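Side-chain contacts in cycloalternan-forming enzyme (Listeria monocytogenes serovar 1/2a, PDB 5F7U), which belongs to glycoside hydrolase family 31 and joins a TIM barrel to several beta domains, among them a family 6 carbohydrate-binding module, with glycans bound at several places: residues Ile751-Glu754 / Gly755-Glu758; Asn551-Lys554 / Gly555-Arg559; Glu54-Asn58 / Gly59-Glu63; Ser313-Glu316 / Asp317-Ser320; Phe571-Ala574 / Lys575-Pro579. The protein carries 1 engineered substitution. One frame throughout, in Å; residues are numbered along the deposited sequence.

Contact 1: residues Ile751-Glu754 / Gly755-Glu758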
loop_
_atom_site.group_PDB
_atom_site.type_symbol
_atom_site.label_atom_id
_atom_site.label_comp_id
_atom_site.label_asym_id
_atom_site.label_seq_id
_atom_site.Cartn_x
_atom_site.Cartn_y
_atom_site.Cartn_z
ATOM N N ILE A 751 14.684 10.026 0.541
ATOM C CA ILE A 751 15.155 10.954 -0.482
ATOM C C ILE A 751 14.960 10.234 -1.809
ATOM O O ILE A 751 15.666 9.245 -2.103
ATOM C CB ILE A 751 16.637 11.366 -0.269
ATOM C CG1 ILE A 751 16.798 12.355 0.894
ATOM C CG2 ILE A 751 17.159 12.109 -1.502
ATOM C CD1 ILE A 751 16.649 11.790 2.289
ATOM N N VAL A 752 13.996 10.710 -2.602
ATOM C CA VAL A 752 13.636 10.020 -3.855
ATOM C C VAL A 752 13.971 10.869 -5.079
ATOM O O VAL A 752 13.487 10.602 -6.189
ATOM C CB VAL A 752 12.147 9.596 -3.889
ATOM C CG1 VAL A 752 11.844 8.651 -2.725
ATOM C CG2 VAL A 752 11.246 10.825 -3.830
ATOM N N GLN A 753 14.811 11.877 -4.871
ATOM C CA GLN A 753 15.283 12.736 -5.965
ATOM C C GLN A 753 16.777 12.592 -6.133
ATOM O O GLN A 753 17.527 12.645 -5.164
ATOM C CB GLN A 753 14.952 14.198 -5.687
ATOM C CG GLN A 753 13.458 14.473 -5.567
ATOM C CD GLN A 753 13.169 15.897 -5.157
ATOM O OE1 GLN A 753 13.884 16.823 -5.556
ATOM N NE2 GLN A 753 12.130 16.094 -4.344
ATOM N N GLU A 754 17.182 12.374 -7.379
ATOM C CA GLU A 754 18.585 12.239 -7.749
ATOM C C GLU A 754 19.372 13.508 -7.398
ATOM O O GLU A 754 18.930 14.626 -7.688
ATOM C CB GLU A 754 18.671 11.946 -9.237
ATOM C CG GLU A 754 20.029 11.449 -9.732
ATOM C CD GLU A 754 20.044 11.203 -11.240
ATOM O OE1 GLU A 754 18.977 10.997 -11.853
ATOM O OE2 GLU A 754 21.128 11.238 -11.849
ATOM N N GLY A 755 20.526 13.322 -6.759
ATOM C CA GLY A 755 21.402 14.425 -6.346
ATOM C C GLY A 755 20.981 15.210 -5.111
ATOM O O GLY A 755 21.675 16.132 -4.703
ATOM N N GLN A 756 19.838 14.861 -4.509
ATOM C CA GLN A 756 19.319 15.633 -3.391
ATOM C C GLN A 756 20.028 15.272 -2.083
ATOM O O GLN A 756 20.228 14.089 -1.791
ATOM C CB GLN A 756 17.819 15.382 -3.248
ATOM C CG GLN A 756 17.184 16.091 -2.057
ATOM C CD GLN A 756 15.682 15.862 -1.972
ATOM O OE1 GLN A 756 15.165 14.840 -2.421
ATOM N NE2 GLN A 756 14.981 16.813 -1.383
ATOM N N THR A 757 20.427 16.295 -1.334
ATOM C CA THR A 757 20.904 16.125 0.043
ATOM C C THR A 757 20.189 17.053 1.047
ATOM O O THR A 757 20.278 16.841 2.253
ATOM C CB THR A 757 22.430 16.322 0.159
ATOM O OG1 THR A 757 22.766 17.622 -0.330
ATOM C CG2 THR A 757 23.217 15.264 -0.646
ATOM N N GLU A 758 19.468 18.062 0.569
ATOM C CA GLU A 758 18.654 18.870 1.483
ATOM C C GLU A 758 17.199 18.442 1.349
ATOM O O GLU A 758 16.531 18.799 0.375
ATOM C CB GLU A 758 18.827 20.380 1.236
ATOM C CG GLU A 758 20.148 20.951 1.756
ATOM C CD GLU A 758 20.268 20.966 3.296
ATOM O OE1 GLU A 758 19.234 20.903 4.023
ATOM O OE2 GLU A 758 21.419 21.070 3.802
HETATM O O HOH W 1 12.964 13.346 -1.862
#
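The extended side chain of Gln756 lies across Ile751 and Gln753. Its CB already touches both: Gln753 O is 3.4 Å from Gln756 CB, and the CG2 methyl of Ile751 lies 3.8 Å from that same CB. CG comes next, resting more loosely on this methyl. The chain runs out straight from CB, CG opposite the backbone N (chi1 177°), and carries the amide past Gln753. Here OE1 is closely surrounded: Gln753 CB stands 3.3 Å from Gln756 OE1, and the Ile751 CG2 methyl lies 3.5 Å from it, a van der Waals touch. The polar need of OE1 is met by a water that donates to it at 2.7 Å and accepts from Val752 N, tying the tip to the loop's start. All rests on a type II beta turn from Gln753 to Gln756, with Gly755 at its positive-phi corner and Gln756 N bonded to Gln753 O (3.3 Å), in the loop between strands 746-748 and 758-763. Gln756 NE2 donates to Glu758 O at 3.1 Å, which, with the water, supports this orientation of the amide. The two glutamine amide planes differ by 34°; Gln753 gives its own NE2 to Glu738.

Contact 2: residues Asn551-Lys554 / Gly555-Arg559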
loop_
_atom_site.group_PDB
_atom_site.type_symbol
_atom_site.label_atom_id
_atom_site.label_comp_id
_atom_site.label_asym_id
_atom_site.label_seq_id
_atom_site.Cartn_x
_atom_site.Cartn_y
_atom_site.Cartn_z
ATOM N N ASN A 551 -18.950 -20.210 -12.267
ATOM C CA ASN A 551 -19.897 -19.462 -11.452
ATOM C C ASN A 551 -20.968 -18.755 -12.297
ATOM O O ASN A 551 -21.799 -18.042 -11.755
ATOM C CB ASN A 551 -19.172 -18.483 -10.499
ATOM C CG ASN A 551 -18.436 -17.352 -11.227
ATOM O OD1 ASN A 551 -18.413 -17.286 -12.459
ATOM N ND2 ASN A 551 -17.829 -16.467 -10.461
ATOM N N GLY A 552 -20.935 -18.951 -13.613
ATOM C CA GLY A 552 -21.910 -18.346 -14.531
ATOM C C GLY A 552 -21.568 -16.928 -14.961
ATOM O O GLY A 552 -22.185 -16.398 -15.889
ATOM N N GLU A 553 -20.574 -16.326 -14.308
ATOM C CA GLU A 553 -20.111 -14.985 -14.660
ATOM C C GLU A 553 -19.246 -14.991 -15.921
ATOM O O GLU A 553 -18.613 -15.999 -16.274
ATOM C CB GLU A 553 -19.340 -14.339 -13.505
ATOM C CG GLU A 553 -20.177 -14.144 -12.243
ATOM C CD GLU A 553 -19.418 -13.461 -11.124
ATOM O OE1 GLU A 553 -18.287 -12.966 -11.355
ATOM O OE2 GLU A 553 -19.968 -13.377 -10.004
ATOM N N LYS A 554 -19.253 -13.852 -16.599
ATOM C CA LYS A 554 -18.549 -13.733 -17.864
ATOM C C LYS A 554 -17.372 -12.756 -17.776
ATOM O O LYS A 554 -17.027 -12.275 -16.692
ATOM C CB LYS A 554 -19.535 -13.466 -19.011
ATOM C CG LYS A 554 -20.399 -14.710 -19.263
ATOM C CD LYS A 554 -21.462 -14.515 -20.320
ATOM C CE LYS A 554 -22.248 -15.811 -20.504
ATOM N NZ LYS A 554 -22.969 -15.833 -21.805
ATOM N N GLY A 555 -16.724 -12.509 -18.906
ATOM C CA GLY A 555 -15.413 -11.845 -18.901
ATOM C C GLY A 555 -15.418 -10.428 -18.370
ATOM O O GLY A 555 -14.426 -10.001 -17.779
ATOM N N GLN A 556 -16.495 -9.679 -18.591
ATOM C CA GLN A 556 -16.559 -8.309 -18.063
ATOM C C GLN A 556 -16.537 -8.287 -16.550
ATOM O O GLN A 556 -15.861 -7.456 -15.949
ATOM C CB GLN A 556 -17.812 -7.593 -18.538
ATOM C CG GLN A 556 -17.722 -7.176 -19.986
ATOM C CD GLN A 556 -19.074 -6.752 -20.493
ATOM O OE1 GLN A 556 -19.930 -7.593 -20.754
ATOM N NE2 GLN A 556 -19.284 -5.451 -20.619
ATOM N N GLU A 557 -17.297 -9.190 -15.952
ATOM C CA GLU A 557 -17.414 -9.234 -14.504
ATOM C C GLU A 557 -16.175 -9.850 -13.870
ATOM O O GLU A 557 -15.766 -9.471 -12.767
ATOM C CB GLU A 557 -18.654 -10.032 -14.102
ATOM C CG GLU A 557 -19.077 -9.716 -12.673
ATOM C CD GLU A 557 -20.450 -10.224 -12.321
ATOM O OE1 GLU A 557 -21.075 -10.945 -13.120
ATOM O OE2 GLU A 557 -20.904 -9.892 -11.205
ATOM N N MET A 558 -15.578 -10.801 -14.572
ATOM C CA MET A 558 -14.520 -11.613 -13.988
ATOM C C MET A 558 -13.116 -11.087 -14.180
ATOM O O MET A 558 -12.232 -11.507 -13.426
ATOM C CB MET A 558 -14.608 -13.056 -14.490
ATOM C CG MET A 558 -15.633 -13.894 -13.733
ATOM S SD MET A 558 -15.280 -14.090 -11.973
ATOM C CE MET A 558 -13.658 -14.873 -11.979
ATOM N N ARG A 559 -12.889 -10.196 -15.147
ATOM C CA ARG A 559 -11.512 -9.727 -15.368
ATOM C C ARG A 559 -10.830 -9.227 -14.072
ATOM O O ARG A 559 -9.715 -9.682 -13.752
ATOM C CB ARG A 559 -11.382 -8.677 -16.473
ATOM C CG ARG A 559 -9.920 -8.251 -16.592
ATOM C CD ARG A 559 -9.666 -7.361 -17.761
ATOM N NE ARG A 559 -8.274 -6.901 -17.771
ATOM C CZ ARG A 559 -7.265 -7.498 -18.395
ATOM N NH1 ARG A 559 -7.433 -8.651 -19.076
ATOM N NH2 ARG A 559 -6.056 -6.935 -18.326
HETATM O O HOH W 2 -21.116 -11.922 -15.735
#
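The carboxylates of Glu553 and Glu557 lie one on the other, their planes only 9° apart, with Glu553 CD 3.6 Å from Glu557 CD. One face of each acid is therefore taken by the other, although the two side chains cross at about a right angle on their way there. At one corner Glu553 OE1 meets the sulfur of Met558 (SD at 3.3 Å); the outer oxygens, Glu553 OE2 and Glu557 OE2, are 3.8 Å apart. Two like charges this close probably repel, and one of the pair could hold a proton more readily than a glutamate in open water. A water accepts from Lys554 N and donates to Glu557 OE1 at 2.8 Å, which probably eases the crowding of charge. The bends at chi2 and chi3 turn the Met558 thioether back along the loop that precedes the helix, its SD 3.8 Å from Asn551 ND2. That loop is shaped by Asn551, whose OD1 accepts from Glu553 N at 3.0 Å, the donor standing well above the carbonyl plane: an Asx turn. Lys554 O then takes Met558 N as the first full turn of helix 555-577, at 3.0 Å, and Glu557 N more weakly. Lys554 is the N-cap and Glu557 the third residue of the helix; the water bridges the N-cap N-H to the Glu557 carboxylate, the link that one half of a capping box makes directly. Without the reciprocal bond this is no capping box but a helix start within the TIM-barrel domain, its N-cap N-H reached through solvent.

Contact 3: residues Glu54-Asn58 / Gly59-Glu63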
loop_
_atom_site.group_PDB
_atom_site.type_symbol
_atom_site.label_atom_id
_atom_site.label_comp_id
_atom_site.label_asym_id
_atom_site.label_seq_id
_atom_site.Cartn_x
_atom_site.Cartn_y
_atom_site.Cartn_z
ATOM N N GLU A 54 -25.981 -8.582 -43.765
ATOM C CA GLU A 54 -27.386 -8.937 -43.752
ATOM C C GLU A 54 -27.912 -8.727 -42.343
ATOM O O GLU A 54 -27.285 -9.135 -41.371
ATOM C CB GLU A 54 -27.554 -10.376 -44.202
ATOM C CG GLU A 54 -27.140 -10.556 -45.647
ATOM C CD GLU A 54 -27.279 -11.977 -46.156
ATOM O OE1 GLU A 54 -27.815 -12.843 -45.424
ATOM O OE2 GLU A 54 -26.859 -12.219 -47.309
ATOM N N TRP A 55 -29.059 -8.066 -42.219
ATOM C CA TRP A 55 -29.447 -7.577 -40.890
ATOM C C TRP A 55 -30.916 -7.262 -40.746
ATOM O O TRP A 55 -31.624 -7.096 -41.747
ATOM C CB TRP A 55 -28.584 -6.363 -40.492
ATOM C CG TRP A 55 -28.758 -5.109 -41.314
ATOM C CD1 TRP A 55 -28.538 -4.954 -42.661
ATOM C CD2 TRP A 55 -29.150 -3.832 -40.825
ATOM N NE1 TRP A 55 -28.793 -3.661 -43.039
ATOM C CE2 TRP A 55 -29.148 -2.941 -41.932
ATOM C CE3 TRP A 55 -29.484 -3.341 -39.553
ATOM C CZ2 TRP A 55 -29.499 -1.586 -41.812
ATOM C CZ3 TRP A 55 -29.836 -1.991 -39.428
ATOM C CH2 TRP A 55 -29.831 -1.128 -40.554
ATOM N N THR A 56 -31.355 -7.226 -39.492
ATOM C CA THR A 56 -32.728 -6.867 -39.136
ATOM C C THR A 56 -32.698 -5.746 -38.110
ATOM O O THR A 56 -31.742 -5.625 -37.330
ATOM C CB THR A 56 -33.532 -8.058 -38.560
ATOM O OG1 THR A 56 -32.871 -8.560 -37.396
ATOM C CG2 THR A 56 -33.683 -9.184 -39.579
ATOM N N LYS A 57 -33.739 -4.925 -38.125
ATOM C CA LYS A 57 -33.931 -3.898 -37.112
ATOM C C LYS A 57 -35.310 -4.127 -36.549
ATOM O O LYS A 57 -36.290 -4.080 -37.297
ATOM C CB LYS A 57 -33.829 -2.497 -37.719
ATOM C CG LYS A 57 -34.236 -1.389 -36.749
ATOM C CD LYS A 57 -33.787 -0.019 -37.215
ATOM C CE LYS A 57 -34.641 0.554 -38.320
ATOM N NZ LYS A 57 -34.410 2.023 -38.322
ATOM N N ASN A 58 -35.378 -4.378 -35.241
ATOM C CA ASN A 58 -36.639 -4.690 -34.555
ATOM C C ASN A 58 -37.399 -5.835 -35.238
ATOM O O ASN A 58 -38.625 -5.811 -35.366
ATOM C CB ASN A 58 -37.494 -3.424 -34.400
ATOM C CG ASN A 58 -36.742 -2.316 -33.687
ATOM O OD1 ASN A 58 -36.065 -2.567 -32.691
ATOM N ND2 ASN A 58 -36.839 -1.096 -34.202
ATOM N N GLY A 59 -36.627 -6.834 -35.667
ATOM C CA GLY A 59 -37.131 -8.018 -36.338
ATOM C C GLY A 59 -37.421 -7.871 -37.825
ATOM O O GLY A 59 -37.795 -8.848 -38.453
ATOM N N VAL A 60 -37.276 -6.665 -38.382
ATOM C CA VAL A 60 -37.638 -6.383 -39.784
ATOM C C VAL A 60 -36.377 -6.416 -40.626
ATOM O O VAL A 60 -35.438 -5.672 -40.353
ATOM C CB VAL A 60 -38.329 -4.999 -39.935
ATOM C CG1 VAL A 60 -38.644 -4.677 -41.399
ATOM C CG2 VAL A 60 -39.597 -4.941 -39.100
ATOM N N ALA A 61 -36.367 -7.265 -41.653
ATOM C CA ALA A 61 -35.226 -7.371 -42.562
ATOM C C ALA A 61 -34.973 -6.026 -43.240
ATOM O O ALA A 61 -35.911 -5.378 -43.727
ATOM C CB ALA A 61 -35.467 -8.456 -43.598
ATOM N N GLN A 62 -33.716 -5.600 -43.213
ATOM C CA GLN A 62 -33.279 -4.348 -43.823
ATOM C C GLN A 62 -32.595 -4.623 -45.147
ATOM O O GLN A 62 -32.215 -5.763 -45.412
ATOM C CB GLN A 62 -32.301 -3.646 -42.886
ATOM C CG GLN A 62 -32.885 -3.331 -41.514
ATOM C CD GLN A 62 -34.032 -2.360 -41.623
ATOM O OE1 GLN A 62 -33.850 -1.232 -42.069
ATOM N NE2 GLN A 62 -35.222 -2.795 -41.242
ATOM N N GLU A 63 -32.433 -3.595 -45.989
ATOM C CA GLU A 63 -31.607 -3.756 -47.181
ATOM C C GLU A 63 -30.168 -3.988 -46.742
ATOM O O GLU A 63 -29.696 -3.349 -45.780
ATOM C CB GLU A 63 -31.713 -2.566 -48.133
ATOM C CG GLU A 63 -33.130 -2.273 -48.658
ATOM C CD GLU A 63 -33.829 -3.433 -49.383
ATOM O OE1 GLU A 63 -33.180 -4.271 -50.061
ATOM O OE2 GLU A 63 -35.080 -3.489 -49.312
HETATM O O HOH W 3 -30.077 -7.324 -44.784
HETATM O O HOH W 4 -33.744 -7.205 -35.122
#
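Val60 and Lys57 hold each other by two backbone bonds, Lys57 N to Val60 O at 2.9 Å and Val60 N to Lys57 O at 3.0 Å. Val60 O takes a second donor: Gln62 NE2 reaches it at 3.0 Å on an almost straight line (174°), coming from the opposite face of the carbonyl plane to Lys57 N. A bend at chi2 (-64°) folds the Gln62 side chain back toward the turn to make this bond. Two residues further from the turn, beyond the non-hydrogen-bonded pair Thr56 and Ala61, Gln62 N donates to Trp55 O at 3.0 Å. The indole joins in as well, its NE1 giving a hydrogen to Glu63 O at 2.9 Å, with the oxygen near the ring edge but tilted from the plane. Between these bonds the packing is tight: Gln62 CB lies over one face of the indole, 3.6 Å from the centroid of its five-membered ring, a CH-pi contact. Gln62 CG continues over the six-membered part, then the amide turns away steeply, at 66° to the ring, and comes beside Lys57 CB. On the other face of the sheet Thr56 CG2 rests on Ala61 CA, while Thr56 OG1 shares a water with Gly59 N. Asn58 spends its amide outside the turn, on Glu91 N and Asp90, which fastens the corner to strand 91-100; Trp55 also packs on Ile92 and Tyr94 there. With Asn58 and Gly59 as the two corner residues of a type I' turn, this is a classic two-residue beta hairpin, joining strands 49-57 and 60-73 of the N-terminal beta domain.

Contact 4: residues Ser313-Glu316 / Asp317-Ser320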
loop_
_atom_site.group_PDB
_atom_site.type_symbol
_atom_site.label_atom_id
_atom_site.label_comp_id
_atom_site.label_asym_id
_atom_site.label_seq_id
_atom_site.Cartn_x
_atom_site.Cartn_y
_atom_site.Cartn_z
ATOM N N SER A 313 -12.653 15.680 -13.403
ATOM C CA SER A 313 -11.927 15.553 -14.673
ATOM C C SER A 313 -12.724 16.121 -15.848
ATOM O O SER A 313 -12.162 16.350 -16.921
ATOM C CB SER A 313 -11.641 14.071 -14.947
ATOM O OG SER A 313 -12.872 13.365 -15.012
ATOM N N LYS A 314 -14.026 16.330 -15.654
ATOM C CA LYS A 314 -14.915 16.835 -16.708
ATOM C C LYS A 314 -15.359 18.242 -16.359
ATOM O O LYS A 314 -15.149 19.181 -17.125
ATOM C CB LYS A 314 -16.157 15.945 -16.897
ATOM C CG LYS A 314 -15.898 14.448 -17.052
ATOM C CD LYS A 314 -15.059 14.115 -18.275
ATOM C CE LYS A 314 -14.993 12.604 -18.465
ATOM N NZ LYS A 314 -13.936 12.283 -19.460
ATOM N N VAL A 315 -15.972 18.364 -15.187
ATOM C CA VAL A 315 -16.449 19.618 -14.631
ATOM C C VAL A 315 -15.653 19.780 -13.329
ATOM O O VAL A 315 -15.449 18.802 -12.601
ATOM C CB VAL A 315 -17.971 19.530 -14.346
ATOM C CG1 VAL A 315 -18.493 20.820 -13.739
ATOM C CG2 VAL A 315 -18.746 19.219 -15.626
ATOM N N GLU A 316 -15.204 21.004 -13.045
ATOM C CA GLU A 316 -14.291 21.276 -11.923
ATOM C C GLU A 316 -14.859 20.925 -10.539
ATOM O O GLU A 316 -14.097 20.655 -9.622
ATOM C CB GLU A 316 -13.885 22.762 -11.954
ATOM C CG GLU A 316 -12.694 23.152 -11.078
ATOM C CD GLU A 316 -13.055 23.550 -9.638
ATOM O OE1 GLU A 316 -14.186 24.036 -9.369
ATOM O OE2 GLU A 316 -12.189 23.387 -8.752
ATOM N N ASP A 317 -16.181 20.982 -10.397
ATOM C CA ASP A 317 -16.829 20.758 -9.107
ATOM C C ASP A 317 -17.658 19.472 -9.080
ATOM O O ASP A 317 -18.522 19.318 -8.227
ATOM C CB ASP A 317 -17.687 21.984 -8.709
ATOM C CG ASP A 317 -18.913 22.179 -9.589
ATOM O OD1 ASP A 317 -18.993 21.611 -10.698
ATOM O OD2 ASP A 317 -19.813 22.945 -9.177
ATOM N N LYS A 318 -17.369 18.546 -9.992
ATOM C CA LYS A 318 -18.140 17.304 -10.080
ATOM C C LYS A 318 -17.228 16.089 -10.047
ATOM O O LYS A 318 -16.230 16.047 -10.764
ATOM C CB LYS A 318 -18.938 17.278 -11.390
ATOM C CG LYS A 318 -19.877 16.074 -11.548
ATOM C CD LYS A 318 -20.545 16.026 -12.918
ATOM C CE LYS A 318 -21.503 17.183 -13.110
ATOM N NZ LYS A 318 -22.416 16.945 -14.270
ATOM N N TYR A 319 -17.564 15.103 -9.222
ATOM C CA TYR A 319 -16.998 13.758 -9.440
ATOM C C TYR A 319 -18.074 12.724 -9.709
ATOM O O TYR A 319 -19.204 12.853 -9.242
ATOM C CB TYR A 319 -16.009 13.301 -8.351
ATOM C CG TYR A 319 -16.623 12.849 -7.045
ATOM C CD1 TYR A 319 -17.028 11.512 -6.856
ATOM C CD2 TYR A 319 -16.779 13.747 -5.989
ATOM C CE1 TYR A 319 -17.573 11.092 -5.631
ATOM C CE2 TYR A 319 -17.310 13.343 -4.755
ATOM C CZ TYR A 319 -17.698 12.010 -4.580
ATOM O OH TYR A 319 -18.243 11.628 -3.372
ATOM N N SER A 320 -17.709 11.690 -10.469
ATOM C CA SER A 320 -18.708 10.742 -10.955
ATOM C C SER A 320 -18.122 9.357 -10.969
ATOM O O SER A 320 -16.905 9.213 -11.101
ATOM C CB SER A 320 -19.139 11.095 -12.377
ATOM O OG SER A 320 -19.520 12.466 -12.487
HETATM O O HOH W 5 -15.959 15.786 -13.521
#
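Val315 meets Lys318 across a tight turn, Lys318 N bonding to Val315 O at 3.2 Å. Outside this bond the two CB atoms touch, Val315 CB to Lys318 CB at 3.8 Å. Val315 also lies side by side with Asp317, both pointing the same way, and its CG1 methyl is pressed on the carboxylate: Val315 CG1 to Asp317 OD1 is 3.2 Å. Asp317 CG sits between its own backbone N and carbonyl carbon (chi1 69°), the placing that brings OD1 back over the valine. Glu316, on the outer side of the turn, bends at chi2, which leaves OE1 3.8 Å from Asp317 N, too far for a bond, while OE2 bonds to Ser246 OG. The two acids keep their charges apart, with 5.5 Å between Glu316 OE1 and Asp317 OD1. A water bridges the wider loop, accepting from Lys314 N at 2.9 Å and donating to Lys318 O at 2.8 Å.

The next shell helps to hold these groups. Tyr219 gives Asp317 OD1 a hydrogen-bond partner in its OH and Lys318 a cation-pi partner in its ring, while Ser313 OG bonds to Asp266. Tyr319, the first residue beyond the turn, stacks on Phe242 and leads the chain inward. The arrangement is a type I beta turn, Val315 to Lys318, at the end of the loop that links the antiparallel strands 307-311 and 318-327 on the surface of the beta-rich part ahead of the barrel.

Contact 5: residues Phe571-Ala574 / Lys575-Pro579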
loop_
_atom_site.group_PDB
_atom_site.type_symbol
_atom_site.label_atom_id
_atom_site.label_comp_id
_atom_site.label_asym_id
_atom_site.label_seq_id
_atom_site.Cartn_x
_atom_site.Cartn_y
_atom_site.Cartn_z
ATOM N N PHE A 571 -3.058 -19.109 -1.798
ATOM C CA PHE A 571 -2.717 -18.699 -0.432
ATOM C C PHE A 571 -3.361 -19.656 0.580
ATOM O O PHE A 571 -2.684 -20.154 1.487
ATOM C CB PHE A 571 -3.187 -17.255 -0.159
ATOM C CG PHE A 571 -2.887 -16.759 1.244
ATOM C CD1 PHE A 571 -1.577 -16.444 1.634
ATOM C CD2 PHE A 571 -3.918 -16.584 2.169
ATOM C CE1 PHE A 571 -1.305 -15.985 2.929
ATOM C CE2 PHE A 571 -3.653 -16.141 3.463
ATOM C CZ PHE A 571 -2.348 -15.828 3.844
ATOM N N ASP A 572 -4.663 -19.905 0.401
ATOM C CA ASP A 572 -5.416 -20.810 1.288
ATOM C C ASP A 572 -4.888 -22.231 1.200
ATOM O O ASP A 572 -4.736 -22.914 2.218
ATOM C CB ASP A 572 -6.905 -20.827 0.931
ATOM C CG ASP A 572 -7.595 -19.496 1.198
ATOM O OD1 ASP A 572 -6.984 -18.604 1.826
ATOM O OD2 ASP A 572 -8.760 -19.352 0.751
ATOM N N PHE A 573 -4.607 -22.671 -0.022
ATOM C CA PHE A 573 -4.068 -24.022 -0.228
ATOM C C PHE A 573 -2.729 -24.223 0.489
ATOM O O PHE A 573 -2.555 -25.211 1.216
ATOM C CB PHE A 573 -3.948 -24.334 -1.719
ATOM C CG PHE A 573 -3.100 -25.543 -2.019
ATOM C CD1 PHE A 573 -3.520 -26.816 -1.632
ATOM C CD2 PHE A 573 -1.885 -25.401 -2.698
ATOM C CE1 PHE A 573 -2.732 -27.953 -1.914
ATOM C CE2 PHE A 573 -1.102 -26.525 -2.986
ATOM C CZ PHE A 573 -1.519 -27.792 -2.583
ATOM N N ALA A 574 -1.789 -23.301 0.291
ATOM C CA ALA A 574 -0.467 -23.420 0.909
ATOM C C ALA A 574 -0.571 -23.433 2.438
ATOM O O ALA A 574 0.044 -24.270 3.086
ATOM C CB ALA A 574 0.454 -22.312 0.422
ATOM N N LYS A 575 -1.389 -22.533 2.984
ATOM C CA LYS A 575 -1.619 -22.429 4.429
ATOM C C LYS A 575 -2.258 -23.664 5.032
ATOM O O LYS A 575 -1.976 -24.020 6.192
ATOM C CB LYS A 575 -2.470 -21.193 4.736
ATOM C CG LYS A 575 -1.654 -19.998 5.149
ATOM C CD LYS A 575 -2.522 -18.903 5.785
ATOM C CE LYS A 575 -2.730 -19.142 7.267
ATOM N NZ LYS A 575 -3.351 -17.971 7.974
ATOM N N SER A 576 -3.097 -24.342 4.242
ATOM C CA SER A 576 -3.761 -25.569 4.688
ATOM C C SER A 576 -2.758 -26.675 5.021
ATOM O O SER A 576 -3.007 -27.500 5.906
ATOM C CB SER A 576 -4.824 -26.034 3.673
ATOM O OG SER A 576 -4.294 -26.791 2.584
ATOM N N ILE A 577 -1.614 -26.658 4.334
ATOM C CA ILE A 577 -0.541 -27.625 4.541
ATOM C C ILE A 577 0.541 -27.088 5.482
ATOM O O ILE A 577 1.003 -27.800 6.386
ATOM C CB ILE A 577 0.046 -28.111 3.187
ATOM C CG1 ILE A 577 -1.023 -28.930 2.436
ATOM C CG2 ILE A 577 1.289 -28.976 3.412
ATOM C CD1 ILE A 577 -0.823 -29.075 0.942
ATOM N N ASN A 578 0.942 -25.842 5.263
ATOM C CA ASN A 578 1.992 -25.196 6.030
ATOM C C ASN A 578 1.438 -23.884 6.592
ATOM O O ASN A 578 1.380 -22.893 5.863
ATOM C CB ASN A 578 3.202 -24.935 5.114
ATOM C CG ASN A 578 4.339 -24.185 5.811
ATOM O OD1 ASN A 578 4.256 -23.821 6.984
ATOM N ND2 ASN A 578 5.417 -23.949 5.066
ATOM N N PRO A 579 1.033 -23.880 7.887
ATOM C CA PRO A 579 0.412 -22.685 8.466
ATOM C C PRO A 579 1.265 -21.399 8.372
ATOM O O PRO A 579 0.715 -20.298 8.493
ATOM C CB PRO A 579 0.189 -23.077 9.925
ATOM C CG PRO A 579 0.085 -24.558 9.925
ATOM C CD PRO A 579 0.982 -25.039 8.810
#
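Phe571 and Lys575, one helical turn apart, run side by side and point the same way. CG of the lysine lies over one face of the phenyl ring, and Lys575 CD closes on its rim, 3.6 Å from Phe571 CZ. The lysine's chi1 of -97° and its bend at chi3 keep the aliphatic chain along the ring before NZ leads off. On another flank Phe573 and Ile577 repeat the spacing, again side by side: Ile577 CD1 comes 3.6 Å from Phe573 CE1, at an oblique angle to the ring. Both pairs belong to helix 555-577, which links barrel strands 534-536 and 584-585 in the beta-alpha-beta crossover of the TIM barrel. The Phe573 and Ile577 pair packs on Leu526 of helix 523-527, and Phe571 on Leu360 and Ser583. Between the two flanks Ser576 turns its hydroxyl back on its own helix, OG donating to Phe573 O at 2.7 Å. Its own N bonds to Asp572 O at 3.0 Å. At the C-terminal end Ala574 O is gripped twice, by Asn578 N at 2.8 Å and by Ile577 N at 3.2 Å. Asn578 then uses its OD1 on Glu580 N and its ND2 on Ile531 O.

In the fold
Contacts 2 and 5 sit at the start and the end of one helix, 555-577, about 26 Å apart between centres: paired acids and a water mark the first, phenyl rings against aliphatic chains the second. Both are partly buried, as is contact 1, where a glutamine amide and a water brace a loop in the C-terminal beta domain of the family 31 unit. Contacts 1, 3 and 4 are all built on beta turns, of types II, I' and I; 3 and 4 lie at the surface. In contact 3 a two-residue hairpin is locked by indole and amide; in contact 4 the side chains take their polar partners mostly outside the turn. Contacts 1 and 3 stand farthest apart, about 67 Å between centres.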